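Local coordinates for protein 2,3-bisphosphoglycerate-independent phosphoglycerate mutase (Pyrococcus horikoshii, PDB 2ZKT) that probably interconverts 2-phosphoglycerate and 3-phosphoglycerate in glycolysis, as a metal-dependent phosphoglycerate mutase of the alkaline phosphatase superfamily, at residues D50-K53 with P54-A58; F68-P72 with Y73-R77; I320-A323 with D324-I327. All coordinates share one frame; numbering follows the deposited sequence.

Contact 1 (D50-K53 with P54-A58)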
# COMPACT_ATOMS: atom_id res chain seq x y z
N ASP B 50 7.02 -4.15 22.37
CA ASP B 50 6.50 -5.42 22.85
C ASP B 50 5.37 -5.02 23.80
O ASP B 50 5.61 -4.36 24.81
CB ASP B 50 7.57 -6.20 23.61
CG ASP B 50 8.66 -6.74 22.70
OD1 ASP B 50 8.32 -7.47 21.73
OD2 ASP B 50 9.85 -6.45 22.95
N PRO B 51 4.12 -5.36 23.46
CA PRO B 51 3.00 -5.00 24.35
C PRO B 51 3.32 -5.48 25.77
O PRO B 51 3.20 -4.73 26.74
CB PRO B 51 1.81 -5.76 23.76
CG PRO B 51 2.15 -5.82 22.27
CD PRO B 51 3.65 -6.08 22.25
N ILE B 52 3.74 -6.73 25.89
CA ILE B 52 4.06 -7.29 27.21
C ILE B 52 5.56 -7.54 27.38
O ILE B 52 6.19 -7.00 28.30
CB ILE B 52 3.26 -8.60 27.44
CG1 ILE B 52 1.76 -8.29 27.38
CG2 ILE B 52 3.62 -9.22 28.79
CD1 ILE B 52 0.86 -9.49 27.56
N LYS B 53 6.13 -8.35 26.50
CA LYS B 53 7.55 -8.67 26.54
C LYS B 53 7.88 -9.52 25.31
O LYS B 53 6.98 -10.08 24.68
CB LYS B 53 7.91 -9.42 27.83
CG LYS B 53 7.12 -10.72 28.07
CD LYS B 53 7.61 -11.44 29.34
CE LYS B 53 6.82 -12.74 29.57
NZ LYS B 53 7.34 -13.57 30.69
N PRO B 54 9.17 -9.63 24.96
CA PRO B 54 9.60 -10.43 23.79
C PRO B 54 8.94 -11.81 23.69
O PRO B 54 8.99 -12.63 24.64
CB PRO B 54 11.11 -10.53 23.98
CG PRO B 54 11.45 -9.24 24.68
CD PRO B 54 10.34 -9.11 25.70
N GLY B 55 8.30 -12.07 22.55
CA GLY B 55 7.65 -13.35 22.31
C GLY B 55 6.41 -13.70 23.12
O GLY B 55 5.96 -14.85 23.07
N GLN B 56 5.85 -12.73 23.85
CA GLN B 56 4.65 -13.01 24.65
C GLN B 56 3.36 -12.41 24.04
O GLN B 56 3.16 -11.19 24.05
CB GLN B 56 4.83 -12.47 26.07
CG GLN B 56 3.60 -12.59 26.95
CD GLN B 56 3.12 -14.03 27.11
OE1 GLN B 56 3.79 -14.86 27.73
NE2 GLN B 56 1.95 -14.33 26.54
N PRO B 57 2.47 -13.27 23.50
CA PRO B 57 1.23 -12.75 22.91
C PRO B 57 0.36 -12.11 23.99
O PRO B 57 0.23 -12.63 25.11
CB PRO B 57 0.56 -14.01 22.32
CG PRO B 57 1.70 -14.97 22.12
CD PRO B 57 2.56 -14.74 23.34
N ALA B 58 -0.26 -10.98 23.64
CA ALA B 58 -1.13 -10.27 24.56
C ALA B 58 -2.57 -10.29 24.06
O ALA B 58 -2.83 -10.13 22.86
CB ALA B 58 -0.68 -8.82 24.68
O HOH W 1 4.13 -8.72 23.75

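Contact 2 (F68-P72 with Y73-R77)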
# COMPACT_ATOMS: atom_id res chain seq x y z
N PHE B 68 -1.82 2.14 27.17
CA PHE B 68 -2.23 3.34 27.92
C PHE B 68 -1.21 3.76 28.98
O PHE B 68 -1.39 4.80 29.63
CB PHE B 68 -3.61 3.14 28.57
CG PHE B 68 -4.75 3.09 27.59
CD1 PHE B 68 -4.88 4.08 26.61
CD2 PHE B 68 -5.67 2.05 27.62
CE1 PHE B 68 -5.93 4.02 25.66
CE2 PHE B 68 -6.72 1.97 26.70
CZ PHE B 68 -6.85 2.96 25.71
N GLY B 69 -0.15 2.96 29.15
CA GLY B 69 0.91 3.29 30.10
C GLY B 69 0.99 2.46 31.38
O GLY B 69 1.75 2.80 32.29
N TYR B 70 0.23 1.37 31.46
CA TYR B 70 0.24 0.55 32.66
C TYR B 70 0.98 -0.77 32.46
O TYR B 70 1.20 -1.21 31.33
CB TYR B 70 -1.21 0.24 33.09
CG TYR B 70 -2.03 1.48 33.40
CD1 TYR B 70 -1.89 2.15 34.63
CD2 TYR B 70 -2.89 2.02 32.45
CE1 TYR B 70 -2.60 3.33 34.90
CE2 TYR B 70 -3.60 3.20 32.70
CZ TYR B 70 -3.45 3.85 33.92
OH TYR B 70 -4.17 5.00 34.16
N ASP B 71 1.37 -1.38 33.57
CA ASP B 71 2.05 -2.67 33.54
C ASP B 71 0.93 -3.72 33.61
O ASP B 71 0.27 -3.87 34.65
CB ASP B 71 2.99 -2.82 34.75
CG ASP B 71 3.67 -4.18 34.81
OD1 ASP B 71 2.98 -5.19 35.12
OD2 ASP B 71 4.89 -4.25 34.54
N PRO B 72 0.70 -4.44 32.50
CA PRO B 72 -0.36 -5.47 32.46
C PRO B 72 -0.24 -6.55 33.54
O PRO B 72 -1.25 -6.94 34.13
CB PRO B 72 -0.25 -6.02 31.03
CG PRO B 72 1.21 -5.82 30.70
CD PRO B 72 1.51 -4.45 31.26
N TYR B 73 0.98 -7.01 33.80
CA TYR B 73 1.18 -8.05 34.81
C TYR B 73 0.74 -7.64 36.22
O TYR B 73 0.41 -8.51 37.05
CB TYR B 73 2.64 -8.50 34.84
CG TYR B 73 3.01 -9.49 33.75
CD1 TYR B 73 2.18 -10.58 33.45
CD2 TYR B 73 4.21 -9.37 33.03
CE1 TYR B 73 2.53 -11.52 32.48
CE2 TYR B 73 4.57 -10.30 32.06
CZ TYR B 73 3.73 -11.38 31.79
OH TYR B 73 4.10 -12.32 30.84
N GLU B 74 0.73 -6.34 36.51
CA GLU B 74 0.34 -5.87 37.85
C GLU B 74 -1.07 -5.28 37.93
O GLU B 74 -1.71 -5.33 38.98
CB GLU B 74 1.33 -4.82 38.35
CG GLU B 74 2.78 -5.25 38.33
CD GLU B 74 3.66 -4.32 39.15
OE1 GLU B 74 3.55 -4.37 40.40
OE2 GLU B 74 4.43 -3.55 38.54
N THR B 75 -1.54 -4.71 36.82
CA THR B 75 -2.87 -4.09 36.81
C THR B 75 -4.02 -5.02 36.39
O THR B 75 -5.13 -4.90 36.90
CB THR B 75 -2.88 -2.86 35.87
OG1 THR B 75 -2.44 -3.26 34.56
CG2 THR B 75 -1.93 -1.78 36.39
N TYR B 76 -3.73 -5.93 35.46
CA TYR B 76 -4.75 -6.85 34.94
C TYR B 76 -5.42 -7.75 35.98
O TYR B 76 -4.77 -8.53 36.69
CB TYR B 76 -4.17 -7.73 33.83
CG TYR B 76 -5.23 -8.46 33.04
CD1 TYR B 76 -6.23 -7.76 32.36
CD2 TYR B 76 -5.22 -9.86 32.95
CE1 TYR B 76 -7.18 -8.43 31.59
CE2 TYR B 76 -6.18 -10.54 32.18
CZ TYR B 76 -7.15 -9.81 31.50
OH TYR B 76 -8.05 -10.47 30.70
N ARG B 77 -6.75 -7.64 36.05
CA ARG B 77 -7.52 -8.45 36.97
C ARG B 77 -8.67 -9.14 36.23
O ARG B 77 -9.77 -9.30 36.76
CB ARG B 77 -8.06 -7.58 38.12
CG ARG B 77 -6.99 -7.12 39.14
CD ARG B 77 -6.49 -8.29 39.98
NE ARG B 77 -5.58 -7.89 41.06
CZ ARG B 77 -4.32 -7.49 40.88
NH1 ARG B 77 -3.78 -7.43 39.66
NH2 ARG B 77 -3.57 -7.16 41.94

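Contact 3 (I320-A323 with D324-I327)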
# COMPACT_ATOMS: atom_id res chain seq x y z
N ILE B 320 -5.33 -1.85 5.85
CA ILE B 320 -4.31 -0.91 6.32
C ILE B 320 -4.28 0.34 5.43
O ILE B 320 -3.94 1.44 5.86
CB ILE B 320 -2.92 -1.59 6.35
CG1 ILE B 320 -2.87 -2.69 7.44
CG2 ILE B 320 -1.83 -0.55 6.70
CD1 ILE B 320 -1.56 -3.50 7.43
N GLU B 321 -4.66 0.13 4.15
CA GLU B 321 -4.72 1.26 3.22
C GLU B 321 -5.88 2.20 3.55
O GLU B 321 -5.78 3.41 3.41
CB GLU B 321 -4.85 0.73 1.78
CG GLU B 321 -3.49 0.36 1.15
CD GLU B 321 -3.67 -0.11 -0.29
OE1 GLU B 321 -4.49 0.45 -1.00
OE2 GLU B 321 -2.95 -1.01 -0.70
N ARG B 322 -7.00 1.64 4.01
CA ARG B 322 -8.14 2.48 4.39
C ARG B 322 -7.72 3.32 5.60
O ARG B 322 -8.10 4.48 5.75
CB ARG B 322 -9.36 1.60 4.70
CG ARG B 322 -10.00 1.00 3.44
CD ARG B 322 -11.10 -0.01 3.74
NE ARG B 322 -12.11 0.52 4.66
CZ ARG B 322 -13.07 -0.22 5.21
NH1 ARG B 322 -13.15 -1.52 4.92
NH2 ARG B 322 -13.94 0.33 6.07
N ALA B 323 -6.91 2.71 6.48
CA ALA B 323 -6.42 3.42 7.66
C ALA B 323 -5.50 4.56 7.21
O ALA B 323 -5.56 5.67 7.76
CB ALA B 323 -5.66 2.44 8.59
N ASP B 324 -4.65 4.31 6.21
CA ASP B 324 -3.74 5.36 5.75
C ASP B 324 -4.52 6.59 5.29
O ASP B 324 -4.14 7.73 5.60
CB ASP B 324 -2.82 4.87 4.62
CG ASP B 324 -1.58 5.75 4.46
OD1 ASP B 324 -0.78 5.85 5.43
OD2 ASP B 324 -1.39 6.36 3.37
N ARG B 325 -5.61 6.37 4.56
CA ARG B 325 -6.44 7.48 4.09
C ARG B 325 -7.07 8.18 5.30
O ARG B 325 -7.16 9.41 5.35
CB ARG B 325 -7.53 6.99 3.13
CG ARG B 325 -6.99 6.24 1.92
CD ARG B 325 -8.06 5.92 0.88
NE ARG B 325 -7.58 4.87 -0.03
CZ ARG B 325 -7.92 3.58 0.07
NH1 ARG B 325 -8.75 3.17 1.03
NH2 ARG B 325 -7.40 2.69 -0.78
N MET B 326 -7.50 7.37 6.27
CA MET B 326 -8.10 7.91 7.50
C MET B 326 -7.07 8.84 8.14
O MET B 326 -7.39 9.96 8.56
CB MET B 326 -8.46 6.76 8.47
CG MET B 326 -8.87 7.21 9.86
SD MET B 326 -9.17 5.81 11.00
CE MET B 326 -7.40 5.34 11.44
N ILE B 327 -5.82 8.37 8.22
CA ILE B 327 -4.73 9.16 8.80
C ILE B 327 -4.45 10.38 7.92
O ILE B 327 -4.20 11.47 8.43
CB ILE B 327 -3.44 8.30 8.93
CG1 ILE B 327 -3.66 7.21 10.00
CG2 ILE B 327 -2.23 9.18 9.29
CD1 ILE B 327 -2.93 5.91 9.73

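Contact 1 (D50-K53 with P54-A58)
Lys53 and Gln56 close a tight reversal of the chain, and this short loop illustrates how a backbone turn, one water and a few apolar atoms can share the work. The backbone bond comes first: Gln56 N donates to Lys53 O at 3.0 Å, the N-H...O angle being 157°, a fairly straight bond. Between the two ends lie Pro54, whose ring restrains the first corner, and Gly55, which takes the second corner with positive phi.

Water-mediated bonds extend this closure. One water accepts from Ile52 N and donates to Gln56 O at 2.7 Å and, over a longer span, to Lys53 O. Lys53 O is therefore gripped twice, by Gln56 N and by the water.

Apolar contacts hold the wider mouth of the loop. The CD1 tip of Ile52 presses against Ala58 CB at 3.3 Å, a tight approach, while Ile52 CG2 meets Gln56 CG at 3.8 Å. Pro51 CB reaches the same methyl of Ala58 more loosely. On the outer side, Lys53 CG lies 3.5 Å from Gln56 CB; CG stands between its own backbone N and carbonyl carbon (chi1 57°), and the chain then runs extended past Gln56.

Polar side chains act around this frame. The amide of Gln56 turns back onto the next residue, and NE2 donates to Pro57 O at 2.8 Å, the acceptor lying in the amide plane. Asp50 OD2 lies 3.7 Å from Pro54 CG and forms a salt bridge to Arg390.

Ala58 O is hydrogen-bonded to the zinc ligand His356, and the loop leads on to the zinc ligand Ser60. The arrangement is a Pro-Gly type II beta turn, here leading from strand 45-50 to the metal site.

Contact 2 (F68-P72 with Y73-R77)
Asp71 meets Glu74 and Thr75 at the start of a short helix, where one densely bonded face contrasts with a loosely held, more exposed side. The dense part centres on Asp71 O, which takes three hydrogen bonds. Thr75 N reaches Asp71 O at 2.9 Å, nearly along the C=O axis, while Glu74 N and Thr75 OG1 come from above the carbonyl plane. The hydroxyl bond, from Thr75 OG1 to Asp71 O, measures 2.8 Å. Thr75 places OG1 between its backbone N and carbonyl carbon (chi1 56°), which folds the hydroxyl back onto the preceding turn and leaves CG2 to pack on Tyr70 CB at 3.9 Å. Tyr76 N continues the helical pattern with a bond to Pro72 O at 3.0 Å. Beneath this face, Pro72, Thr75 and Tyr76 rest on helix 60-67, and Tyr76 OH bonds to Asp61.

The exposed side is looser. Asp71 OD1 accepts from Glu74 N at 2.9 Å, but the bond is bent to 128° and weak. Glu74 CG passes 3.2 Å from the same OD1, and its carboxylate is turned 85° from that of Asp71. Asp71 OD1 and Glu74 OE2 stand 4.1 Å apart, a like-charged pair that probably raises the cost of keeping both ionised.

The arrangement is an Asp N-cap of helix 72-75 followed by proline at N1, where no backbone N-H is needed.

Contact 3 (I320-A323 with D324-I327)
Glu321 and Arg325, one helical turn apart, meet across the outer surface of helix 313-331 with their flat ends turned 75° against each other. Glu321 OE1 faces Arg325 NH2 at 3.7 Å, a long salt bridge; the other carboxylate oxygen, OE2, accepts from the backbone N of Asn33. Arg325 CG stands beside the backbone N (chi1 -57°), sending its extended chain back along the preceding turn. Glu321 O sits over one face, 3.7 Å above the guanidinium plane and offset toward the rim.

Arg322 approaches the same group from another direction. Its CG lies 3.5 Å from Arg325 NH1, at the edge of the guanidinium and near its plane. The two guanidinium planes differ by just 13°, yet they do not stack: Arg322 bends at chi3 and carries its charge off to Glu280 and Tyr276 O.

On the buried faces the side chains diverge. Ile327 CD1 folds against Ala323 O at 3.3 Å, and Met326 CE comes 4.4 Å from Ala323 CB before packing on helix 280-291. Asp324 points to the start of helix 35-43, where its two oxygens accept from Asn36 N and Met37 N; that helix end would tend to stabilise the carboxylate's negative charge.

Backbone bonds such as Ile327 N to Ala323 O, 2.8 Å, identify a regular alpha-helix. It belongs to the beta-alpha-beta crossover from strand 296-301 to strand 339-344, with strand 6-12 between them in the sheet.

Contacts 1 and 2 form one packed unit, their centres 13 Å apart. Tyr73 of contact 2 lies against the loop of contact 1: its CE2 is 3.6 Å from Ile52 CG2 and its OH touches Lys53 CE at 3.0 Å. Helix 60-67, which begins with the zinc ligand Ser60, joins them in sequence. Contact 3 stands apart, about 25 Å from contact 1 and 29 Å from contact 2 between centres, and opposite contact 2 across the chain's centre. Side chains of Ala58, Tyr76 and Ile320 lie about 8, 12 and 13 Å from a bound zinc ion, so contact 1 comes nearest the metal site.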